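Local coordinates for protein succinate-semialdehyde dehydrogenase (Streptococcus pyogenes MGAS1882, PDB 4OHT) that probably oxidises succinate semialdehyde to succinate with NADP as cofactor, as a member of the aldehyde dehydrogenase family, at residues G123-V128 with N150-K155; A127-N132 with G202-G207; F269-K274 with G366-V371. All blocks are in the same frame, centred on the assembly; numbering follows the deposited sequence.

Interaction 1: G123-V128 with N150-K155. With NAP (NADP nicotinamide-adenine-dinucleotide phosphate), chain C.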
loop_
_atom_site.group_PDB
_atom_site.type_symbol
_atom_site.label_atom_id
_atom_site.label_comp_id
_atom_site.label_asym_id
_atom_site.label_seq_id
_atom_site.Cartn_x
_atom_site.Cartn_y
_atom_site.Cartn_z
ATOM N N GLY A 123 12.008 -4.650 7.570
ATOM C CA GLY A 123 13.147 -5.265 6.916
ATOM C C GLY A 123 13.894 -4.331 5.988
ATOM O O GLY A 123 13.838 -3.107 6.143
ATOM N N VAL A 124 14.594 -4.916 5.020
ATOM C CA VAL A 124 15.363 -4.159 4.043
ATOM C C VAL A 124 14.449 -3.631 2.940
ATOM O O VAL A 124 13.669 -4.379 2.343
ATOM C CB VAL A 124 16.475 -5.029 3.409
ATOM C CG1 VAL A 124 17.253 -4.219 2.382
ATOM C CG2 VAL A 124 17.412 -5.540 4.493
ATOM N N ILE A 125 14.567 -2.335 2.677
ATOM C CA ILE A 125 13.760 -1.663 1.675
ATOM C C ILE A 125 14.602 -1.259 0.469
ATOM O O ILE A 125 15.695 -0.709 0.620
ATOM C CB ILE A 125 13.125 -0.373 2.255
ATOM C CG1 ILE A 125 12.237 -0.709 3.458
ATOM C CG2 ILE A 125 12.340 0.352 1.165
ATOM C CD1 ILE A 125 11.040 -1.609 3.126
ATOM N N LEU A 126 14.087 -1.531 -0.726
ATOM C CA LEU A 126 14.773 -1.148 -1.952
ATOM C C LEU A 126 14.143 0.138 -2.468
ATOM O O LEU A 126 12.917 0.238 -2.572
ATOM C CB LEU A 126 14.626 -2.221 -3.028
ATOM C CG LEU A 126 14.967 -1.727 -4.441
ATOM C CD1 LEU A 126 16.460 -1.388 -4.525
ATOM C CD2 LEU A 126 14.589 -2.794 -5.475
ATOM N N ALA A 127 14.980 1.120 -2.788
ATOM C CA ALA A 127 14.506 2.390 -3.324
ATOM C C ALA A 127 15.087 2.563 -4.722
ATOM O O ALA A 127 16.293 2.406 -4.923
ATOM C CB ALA A 127 14.944 3.562 -2.420
ATOM N N VAL A 128 14.219 2.864 -5.683
ATOM C CA VAL A 128 14.625 3.087 -7.068
ATOM C C VAL A 128 14.273 4.543 -7.320
ATOM O O VAL A 128 13.106 4.919 -7.236
ATOM C CB VAL A 128 13.846 2.174 -8.040
ATOM C CG1 VAL A 128 14.363 2.361 -9.471
ATOM C CG2 VAL A 128 14.002 0.724 -7.609
ATOM N N ASN A 150 14.407 0.494 9.062
ATOM C CA ASN A 150 14.472 -0.340 7.861
ATOM C C ASN A 150 15.752 -0.028 7.075
ATOM O O ASN A 150 15.883 1.056 6.513
ATOM C CB ASN A 150 13.277 -0.079 6.928
ATOM C CG ASN A 150 11.941 -0.495 7.527
ATOM O OD1 ASN A 150 11.848 -1.477 8.261
ATOM N ND2 ASN A 150 10.889 0.245 7.188
ATOM N N PRO A 151 16.719 -0.963 7.034
ATOM C CA PRO A 151 17.929 -0.652 6.268
ATOM C C PRO A 151 17.511 -0.438 4.806
ATOM O O PRO A 151 16.500 -0.992 4.353
ATOM C CB PRO A 151 18.783 -1.904 6.451
ATOM C CG PRO A 151 18.374 -2.384 7.823
ATOM C CD PRO A 151 16.874 -2.222 7.783
ATOM N N MET A 152 18.286 0.345 4.065
ATOM C CA MET A 152 17.931 0.624 2.682
ATOM C C MET A 152 19.000 0.353 1.613
ATOM O O MET A 152 20.196 0.532 1.851
ATOM C CB MET A 152 17.484 2.084 2.585
ATOM C CG MET A 152 17.184 2.563 1.181
ATOM S SD MET A 152 16.479 4.224 1.169
ATOM C CE MET A 152 14.859 3.877 1.897
ATOM N N VAL A 153 18.553 -0.101 0.441
ATOM C CA VAL A 153 19.453 -0.319 -0.691
ATOM C C VAL A 153 18.898 0.556 -1.802
ATOM O O VAL A 153 17.682 0.599 -2.037
ATOM C CB VAL A 153 19.552 -1.809 -1.147
ATOM C CG1 VAL A 153 20.296 -2.606 -0.085
ATOM C CG2 VAL A 153 18.169 -2.401 -1.424
ATOM N N LEU A 154 19.795 1.273 -2.467
ATOM C CA LEU A 154 19.409 2.216 -3.494
ATOM C C LEU A 154 19.895 1.935 -4.903
ATOM O O LEU A 154 21.064 1.614 -5.121
ATOM C CB LEU A 154 19.894 3.608 -3.078
ATOM C CG LEU A 154 19.876 4.739 -4.109
ATOM C CD1 LEU A 154 18.449 5.175 -4.366
ATOM C CD2 LEU A 154 20.687 5.919 -3.580
ATOM N N LYS A 155 18.977 2.067 -5.850
ATOM C CA LYS A 155 19.280 1.913 -7.265
ATOM C C LYS A 155 18.894 3.282 -7.804
ATOM O O LYS A 155 17.704 3.592 -7.934
ATOM C CB LYS A 155 18.409 0.828 -7.901
ATOM C CG LYS A 155 18.838 0.404 -9.304
ATOM C CD LYS A 155 18.403 1.400 -10.365
ATOM C CE LYS A 155 18.916 1.006 -11.740
ATOM N NZ LYS A 155 19.372 2.218 -12.489
HETATM P PA NAP C . 12.774 6.307 -15.125
HETATM O O1A NAP C . 11.636 5.378 -14.814
HETATM O O2A NAP C . 13.212 6.128 -16.527
HETATM O O5B NAP C . 13.962 5.982 -14.108
HETATM C C5B NAP C . 13.724 6.116 -12.707
HETATM C C4B NAP C . 14.522 5.032 -12.029
HETATM O O4B NAP C . 13.959 3.739 -12.354
HETATM C C3B NAP C . 15.916 5.027 -12.591
HETATM O O3B NAP C . 16.810 4.672 -11.542
HETATM C C2B NAP C . 15.867 3.971 -13.632
HETATM O O2B NAP C . 17.159 3.412 -13.875
HETATM C C1B NAP C . 14.994 2.956 -12.986
HETATM N N9A NAP C . 14.420 2.044 -13.893
HETATM C C8A NAP C . 13.664 2.347 -14.971
HETATM N N7A NAP C . 13.228 1.198 -15.557
HETATM C C5A NAP C . 13.710 0.114 -14.843
HETATM C C6A NAP C . 13.528 -1.310 -14.868
HETATM N N6A NAP C . 12.824 -1.939 -15.869
HETATM N N1A NAP C . 14.082 -2.058 -13.888
HETATM C C2A NAP C . 14.784 -1.500 -12.924
HETATM N N3A NAP C . 14.990 -0.169 -12.853
HETATM C C4A NAP C . 14.481 0.658 -13.777
HETATM O O3 NAP C . 12.364 7.822 -14.913
HETATM P PN NAP C . 13.430 9.020 -15.091
HETATM O O1N NAP C . 13.693 9.201 -16.555
HETATM O O2N NAP C . 14.713 8.659 -14.375
HETATM O O5D NAP C . 12.841 10.294 -14.523
HETATM P P2B NAP C . 18.074 3.876 -15.124
HETATM O O1X NAP C . 19.327 3.035 -15.091
HETATM O O2X NAP C . 17.364 3.618 -16.392
HETATM O O3X NAP C . 18.421 5.326 -15.023
#

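Interaction 2: A127-N132 with G202-G207. With NAP (NADP nicotinamide-adenine-dinucleotide phosphate), chain C.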
loop_
_atom_site.group_PDB
_atom_site.type_symbol
_atom_site.label_atom_id
_atom_site.label_comp_id
_atom_site.label_asym_id
_atom_site.label_seq_id
_atom_site.Cartn_x
_atom_site.Cartn_y
_atom_site.Cartn_z
ATOM N N ALA A 127 14.980 1.120 -2.788
ATOM C CA ALA A 127 14.506 2.390 -3.324
ATOM C C ALA A 127 15.087 2.563 -4.722
ATOM O O ALA A 127 16.293 2.406 -4.923
ATOM C CB ALA A 127 14.944 3.562 -2.420
ATOM N N VAL A 128 14.219 2.864 -5.683
ATOM C CA VAL A 128 14.625 3.087 -7.068
ATOM C C VAL A 128 14.273 4.543 -7.320
ATOM O O VAL A 128 13.106 4.919 -7.236
ATOM C CB VAL A 128 13.846 2.174 -8.040
ATOM C CG1 VAL A 128 14.363 2.361 -9.471
ATOM C CG2 VAL A 128 14.002 0.724 -7.609
ATOM N N GLU A 129 15.282 5.357 -7.628
ATOM C CA GLU A 129 15.078 6.790 -7.812
ATOM C C GLU A 129 15.503 7.385 -9.155
ATOM O O GLU A 129 16.344 6.828 -9.867
ATOM C CB GLU A 129 15.794 7.543 -6.678
ATOM C CG GLU A 129 15.396 7.096 -5.267
ATOM C CD GLU A 129 13.889 7.163 -5.023
ATOM O OE1 GLU A 129 13.243 8.113 -5.507
ATOM O OE2 GLU A 129 13.345 6.270 -4.332
ATOM N N PRO A 130 14.922 8.545 -9.511
ATOM C CA PRO A 130 15.200 9.263 -10.760
ATOM C C PRO A 130 16.258 10.365 -10.598
ATOM O O PRO A 130 16.628 10.725 -9.479
ATOM C CB PRO A 130 13.835 9.823 -11.121
ATOM C CG PRO A 130 13.331 10.258 -9.774
ATOM C CD PRO A 130 13.737 9.117 -8.841
ATOM N N TRP A 131 16.716 10.907 -11.723
ATOM C CA TRP A 131 17.747 11.949 -11.739
ATOM C C TRP A 131 17.325 13.402 -11.524
ATOM O O TRP A 131 18.182 14.241 -11.245
ATOM C CB TRP A 131 18.506 11.897 -13.066
ATOM C CG TRP A 131 17.587 11.870 -14.258
ATOM C CD1 TRP A 131 17.200 10.769 -14.967
ATOM C CD2 TRP A 131 16.892 12.983 -14.839
ATOM N NE1 TRP A 131 16.306 11.124 -15.947
ATOM C CE2 TRP A 131 16.097 12.475 -15.893
ATOM C CE3 TRP A 131 16.860 14.360 -14.571
ATOM C CZ2 TRP A 131 15.278 13.296 -16.683
ATOM C CZ3 TRP A 131 16.044 15.179 -15.356
ATOM C CH2 TRP A 131 15.265 14.640 -16.400
ATOM N N ASN A 132 16.034 13.714 -11.645
ATOM C CA ASN A 132 15.619 15.110 -11.531
ATOM C C ASN A 132 15.928 15.841 -10.218
ATOM O O ASN A 132 16.084 17.061 -10.222
ATOM C CB ASN A 132 14.142 15.256 -11.937
ATOM C CG ASN A 132 13.173 14.760 -10.882
ATOM O OD1 ASN A 132 13.470 13.860 -10.095
ATOM N ND2 ASN A 132 11.987 15.343 -10.880
ATOM N N GLY A 202 10.200 -4.644 0.837
ATOM C CA GLY A 202 9.428 -3.599 0.192
ATOM C C GLY A 202 10.191 -2.820 -0.859
ATOM O O GLY A 202 11.420 -2.839 -0.894
ATOM N N VAL A 203 9.452 -2.116 -1.709
ATOM C CA VAL A 203 10.059 -1.325 -2.768
ATOM C C VAL A 203 9.333 -0.004 -2.944
ATOM O O VAL A 203 8.104 0.027 -3.065
ATOM C CB VAL A 203 9.996 -2.047 -4.139
ATOM C CG1 VAL A 203 10.810 -1.278 -5.161
ATOM C CG2 VAL A 203 10.487 -3.480 -4.016
ATOM N N CYS A 204 10.094 1.087 -2.944
ATOM C CA CYS A 204 9.523 2.401 -3.173
ATOM C C CYS A 204 10.225 2.948 -4.409
ATOM O O CYS A 204 11.457 3.038 -4.457
ATOM C CB CYS A 204 9.714 3.334 -1.966
ATOM S SG CYS A 204 11.409 3.559 -1.369
ATOM N N LEU A 205 9.435 3.284 -5.423
ATOM C CA LEU A 205 9.982 3.812 -6.658
ATOM C C LEU A 205 9.426 5.175 -7.026
ATOM O O LEU A 205 8.261 5.487 -6.761
ATOM C CB LEU A 205 9.721 2.833 -7.815
ATOM C CG LEU A 205 10.134 3.250 -9.238
ATOM C CD1 LEU A 205 10.386 2.007 -10.085
ATOM C CD2 LEU A 205 9.057 4.125 -9.878
ATOM N N THR A 206 10.289 5.985 -7.625
ATOM C CA THR A 206 9.916 7.292 -8.128
ATOM C C THR A 206 10.478 7.281 -9.547
ATOM O O THR A 206 11.664 7.022 -9.751
ATOM C CB THR A 206 10.556 8.441 -7.320
ATOM O OG1 THR A 206 10.072 8.411 -5.970
ATOM C CG2 THR A 206 10.188 9.781 -7.935
ATOM N N GLY A 207 9.629 7.536 -10.532
ATOM C CA GLY A 207 10.106 7.516 -11.901
ATOM C C GLY A 207 9.007 7.477 -12.943
ATOM O O GLY A 207 7.928 8.041 -12.747
HETATM P PA NAP C . 12.774 6.307 -15.125
HETATM O O1A NAP C . 11.636 5.378 -14.814
HETATM O O2A NAP C . 13.212 6.128 -16.527
HETATM O O5B NAP C . 13.962 5.982 -14.108
HETATM C C5B NAP C . 13.724 6.116 -12.707
HETATM C C4B NAP C . 14.522 5.032 -12.029
HETATM O O4B NAP C . 13.959 3.739 -12.354
HETATM C C3B NAP C . 15.916 5.027 -12.591
HETATM O O3B NAP C . 16.810 4.672 -11.542
HETATM C C2B NAP C . 15.867 3.971 -13.632
HETATM O O2B NAP C . 17.159 3.412 -13.875
HETATM C C1B NAP C . 14.994 2.956 -12.986
HETATM N N9A NAP C . 14.420 2.044 -13.893
HETATM C C8A NAP C . 13.664 2.347 -14.971
HETATM N N7A NAP C . 13.228 1.198 -15.557
HETATM C C5A NAP C . 13.710 0.114 -14.843
HETATM C C6A NAP C . 13.528 -1.310 -14.868
HETATM N N6A NAP C . 12.824 -1.939 -15.869
HETATM N N1A NAP C . 14.082 -2.058 -13.888
HETATM C C2A NAP C . 14.784 -1.500 -12.924
HETATM N N3A NAP C . 14.990 -0.169 -12.853
HETATM C C4A NAP C . 14.481 0.658 -13.777
HETATM O O3 NAP C . 12.364 7.822 -14.913
HETATM P PN NAP C . 13.430 9.020 -15.091
HETATM O O1N NAP C . 13.693 9.201 -16.555
HETATM O O2N NAP C . 14.713 8.659 -14.375
HETATM O O5D NAP C . 12.841 10.294 -14.523
HETATM P P2B NAP C . 18.074 3.876 -15.124
HETATM O O1X NAP C . 19.327 3.035 -15.091
HETATM O O2X NAP C . 17.364 3.618 -16.392
HETATM O O3X NAP C . 18.421 5.326 -15.023
HETATM O O HOH W 1 10.683 6.837 -4.033
#

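Interaction 3: F269-K274 with G366-V371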
loop_
_atom_site.group_PDB
_atom_site.type_symbol
_atom_site.label_atom_id
_atom_site.label_comp_id
_atom_site.label_asym_id
_atom_site.label_seq_id
_atom_site.Cartn_x
_atom_site.Cartn_y
_atom_site.Cartn_z
ATOM N N PHE A 269 -1.540 24.928 -18.432
ATOM C CA PHE A 269 -2.163 26.160 -17.965
ATOM C C PHE A 269 -3.588 26.204 -18.513
ATOM O O PHE A 269 -3.804 26.022 -19.717
ATOM C CB PHE A 269 -1.373 27.378 -18.448
ATOM C CG PHE A 269 -0.079 27.596 -17.704
ATOM C CD1 PHE A 269 -0.087 28.048 -16.384
ATOM C CD2 PHE A 269 1.147 27.355 -18.325
ATOM C CE1 PHE A 269 1.111 28.261 -15.690
ATOM C CE2 PHE A 269 2.352 27.564 -17.640
ATOM C CZ PHE A 269 2.332 28.015 -16.323
ATOM N N ILE A 270 -4.554 26.425 -17.624
ATOM C CA ILE A 270 -5.961 26.485 -18.011
ATOM C C ILE A 270 -6.511 27.885 -17.741
ATOM O O ILE A 270 -6.643 28.307 -16.585
ATOM C CB ILE A 270 -6.770 25.418 -17.245
ATOM C CG1 ILE A 270 -6.272 24.027 -17.662
ATOM C CG2 ILE A 270 -8.265 25.574 -17.518
ATOM C CD1 ILE A 270 -6.903 22.884 -16.902
ATOM N N VAL A 271 -6.827 28.604 -18.813
ATOM C CA VAL A 271 -7.315 29.972 -18.690
ATOM C C VAL A 271 -8.666 30.225 -19.354
ATOM O O VAL A 271 -9.039 29.557 -20.324
ATOM C CB VAL A 271 -6.290 30.960 -19.285
ATOM C CG1 VAL A 271 -4.930 30.749 -18.633
ATOM C CG2 VAL A 271 -6.174 30.745 -20.777
ATOM N N LEU A 272 -9.384 31.207 -18.818
ATOM C CA LEU A 272 -10.692 31.593 -19.319
ATOM C C LEU A 272 -10.560 32.440 -20.580
ATOM O O LEU A 272 -9.555 33.133 -20.775
ATOM C CB LEU A 272 -11.441 32.382 -18.240
ATOM C CG LEU A 272 -11.808 31.630 -16.953
ATOM C CD1 LEU A 272 -12.239 32.625 -15.872
ATOM C CD2 LEU A 272 -12.921 30.622 -17.245
ATOM N N ASP A 273 -11.587 32.381 -21.428
ATOM C CA ASP A 273 -11.637 33.134 -22.685
ATOM C C ASP A 273 -11.200 34.592 -22.546
ATOM O O ASP A 273 -10.343 35.069 -23.297
ATOM C CB ASP A 273 -13.062 33.119 -23.253
ATOM C CG ASP A 273 -13.402 31.823 -23.956
ATOM O OD1 ASP A 273 -12.473 31.036 -24.244
ATOM O OD2 ASP A 273 -14.603 31.600 -24.235
ATOM N N LYS A 274 -11.804 35.296 -21.592
ATOM C CA LYS A 274 -11.506 36.702 -21.370
ATOM C C LYS A 274 -10.052 36.985 -20.999
ATOM O O LYS A 274 -9.570 38.097 -21.209
ATOM C CB LYS A 274 -12.427 37.276 -20.291
ATOM C CG LYS A 274 -12.060 36.881 -18.869
ATOM C CD LYS A 274 -12.969 37.588 -17.866
ATOM C CE LYS A 274 -12.446 37.451 -16.431
ATOM N NZ LYS A 274 -12.292 36.026 -16.011
ATOM N N GLY A 366 5.623 25.625 -22.191
ATOM C CA GLY A 366 4.366 26.078 -21.634
ATOM C C GLY A 366 3.252 25.580 -22.534
ATOM O O GLY A 366 3.421 25.543 -23.755
ATOM N N GLU A 367 2.128 25.189 -21.940
ATOM C CA GLU A 367 0.977 24.691 -22.693
ATOM C C GLU A 367 -0.257 25.461 -22.229
ATOM O O GLU A 367 -0.568 25.489 -21.032
ATOM C CB GLU A 367 0.785 23.197 -22.426
ATOM C CG GLU A 367 1.981 22.320 -22.790
ATOM C CD GLU A 367 1.887 20.935 -22.166
ATOM O OE1 GLU A 367 0.789 20.335 -22.211
ATOM O OE2 GLU A 367 2.912 20.446 -21.632
ATOM N N ILE A 368 -0.965 26.082 -23.167
ATOM C CA ILE A 368 -2.145 26.860 -22.813
ATOM C C ILE A 368 -3.456 26.257 -23.315
ATOM O O ILE A 368 -3.629 26.059 -24.517
ATOM C CB ILE A 368 -2.025 28.298 -23.346
ATOM C CG1 ILE A 368 -0.696 28.908 -22.891
ATOM C CG2 ILE A 368 -3.198 29.141 -22.838
ATOM C CD1 ILE A 368 -0.433 30.308 -23.437
ATOM N N TYR A 369 -4.361 25.965 -22.381
ATOM C CA TYR A 369 -5.681 25.399 -22.678
ATOM C C TYR A 369 -6.733 26.472 -22.398
ATOM O O TYR A 369 -6.750 27.064 -21.313
ATOM C CB TYR A 369 -5.964 24.186 -21.786
ATOM C CG TYR A 369 -5.028 23.016 -21.991
ATOM C CD1 TYR A 369 -3.679 23.099 -21.628
ATOM C CD2 TYR A 369 -5.488 21.825 -22.543
ATOM C CE1 TYR A 369 -2.815 22.025 -21.811
ATOM C CE2 TYR A 369 -4.631 20.744 -22.729
ATOM C CZ TYR A 369 -3.296 20.852 -22.359
ATOM O OH TYR A 369 -2.460 19.772 -22.522
ATOM N N LYS A 370 -7.609 26.717 -23.366
ATOM C CA LYS A 370 -8.647 27.733 -23.218
ATOM C C LYS A 370 -10.010 27.140 -22.856
ATOM O O LYS A 370 -10.467 26.189 -23.490
ATOM C CB LYS A 370 -8.749 28.550 -24.516
ATOM C CG LYS A 370 -9.833 29.619 -24.515
ATOM C CD LYS A 370 -9.615 30.652 -25.617
ATOM C CE LYS A 370 -9.680 30.044 -27.012
ATOM N NZ LYS A 370 -11.046 29.581 -27.362
ATOM N N VAL A 371 -10.651 27.703 -21.832
ATOM C CA VAL A 371 -11.966 27.241 -21.395
ATOM C C VAL A 371 -12.913 28.429 -21.258
ATOM O O VAL A 371 -12.472 29.564 -21.120
ATOM C CB VAL A 371 -11.899 26.484 -20.037
ATOM C CG1 VAL A 371 -11.143 25.178 -20.209
ATOM C CG2 VAL A 371 -11.235 27.356 -18.972
#

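Interaction 1: G123-V128 with N150-K155
Ile125 N donates to Pro151 O at 2.9 Å, and Ile125 O accepts from Val153 N, at the middle of two neighbouring parallel strands, 124-128 and 152-155. Ala127 continues the pattern, taking Val153 O on its N and giving its O to Lys155 N. The other three bonds match the first in length, and all four are nearly straight. The strand axes lie 4.8 Å apart at 19°.

Packing is tight on both faces of the sheet. On one face Leu126 crosses Val153 at about a right angle, and Leu126 CD1 sits 3.7 Å from Val153 CG2. The first torsion of Leu126 (164°) sets CG anti to the backbone N, and the branch then swings back over the neighbouring strand. Helix 22-41 touches Val153 on this face. On the other face Ala127 CB meets Met152 SD at 4.0 Å, and helix 136-148 covers Met152 and Leu154. This helix is the crossover of a beta-alpha-beta unit, so the contact closes a Rossmann-like element.

The start of the contact is looser. Gly123 N reaches Asn150 OD1 over a long 3.3 Å, from above the carbonyl plane. That oxygen is also bonded by Thr122 N, while Asn145 OD1 and Phe446 O hold Asn150 ND2. The C-terminal end is close-packed and polar. Val128 CG1 lies against the adenosine ribose, 3.2 Å from NADP O4B. The Lys155 chain leaves the strand pair, bent at its second and fourth torsions. Lys155 NZ bonds NADP O1X at 2.7 Å and O2B at 2.9 Å, and Tyr3 OH is a further partner. The lysine thus grips the 2'-phosphate, the group that NAD lacks. Its positive charge probably favours NADP as the cofactor.

Interaction 2: A127-N132 with G202-G207
Val128 is bonded to the 202-207 segment through both its N and its O. Val128 N donates to Cys204 O, and Val128 O accepts from Thr206 N; both bonds are 3.0 Å. The strands run parallel, with Ala127 beside Cys204 and Val128 beside Leu205. After Val128 the chain leaves the sheet, and Glu129 O accepts a bond of 2.8 Å from the ribose hydroxyl O3B of NADP.

A water joins the side chains of Glu129 and Thr206. It is hydrogen-bonded to Glu129 OE2 at 2.7 Å and to Thr206 OG1 at 2.6 Å. Glu129 starts out away from Thr206, but its second torsion of -55° folds the carboxylate back toward the strand. Further along, Trp131 NE1 makes a weak bond of 3.3 Å to NADP O1N, on the nicotinamide-side phosphate.

Packing extends from these bonds on both faces. Cys204 SG stands between its own backbone N and carbonyl carbon (chi1 55°), which places it 3.7 Å from Ala127 CB. On the opposite face of the sheet, Leu205 CD1 touches Val128 CB. The Pro130 ring crosses Thr206 at a slant, and Pro130 CD comes within 3.1 Å of Thr206 O. Pro130 CB also lies near NADP O2N. Gly207 passes beside the cofactor, its CA near the bridging oxygen O3.

The C-terminal ends of these parallel strands thus form part of the NADP site. Strand 152-155 flanks the 124-128 strand, and strand 225-229 flanks 200-206. Helix 136-148 covers the face with Ala127 and Cys204; its residues Gln137 and Val141 also touch Glu129.

Interaction 3: F269-K274 with G366-V371
Ile270 and Val371 meet through their methyl branches, with Ile270 CG2 3.8 Å from Val371 CG2. A chi1 of -67° puts Val371 CG1 anti to the carbonyl carbon and leaves CG2 turned to the neighbouring strand, 3.4 Å from Val271 O. Ile270 CG1 slants past Tyr369 CB, and helix 374-382 covers Ile270 and Val371. On this face the Tyr369 ring sets an edge near Phe269 O and packs edge-to-face with Tyr357.

Val271 CG2 and Ile368 CG2 touch on the other face, at 4.0 Å. There the Phe269 ring has an edge beside Glu367 O and packs edge-to-face with Phe236.

Strands 268-272 and 365-371 are neighbours in a mixed sheet that probably belongs to the catalytic domain. Four parallel-strand hydrogen bonds join them, among them Tyr369 N to Phe269 O at 2.7 Å. A fifth, Asp273 N to Val371 O, is weak. Lys370 crosses Asp273 at about a right angle. Asp273 OD1 lies 3.0 Å from Lys370 CG but 3.7 Å from its NZ, a long salt bridge. Both residues touch crystal neighbours, which may shape their pose. The pair is probably weak, so backbone bonds and apolar packing carry most of the contact.

All three contacts join parallel strands, but in two sheets. Interactions 1 and 2 share strand 124-128, with 152-155 on one flank and 200-206 on the other. They lie about 10 Å apart, centre to centre, and touch each other. Both are buried and end at NADP: interaction 1 through a charged side chain at the 2'-phosphate, interaction 2 mainly through a backbone carbonyl at the ribose. Interaction 3 belongs to the other sheet, with its centre about 42 Å from that of interaction 1 and 33 Å from that of interaction 2. Its middle is buried, but it finishes at the surface, where a long Asp-Lys pair lies and no cofactor is met.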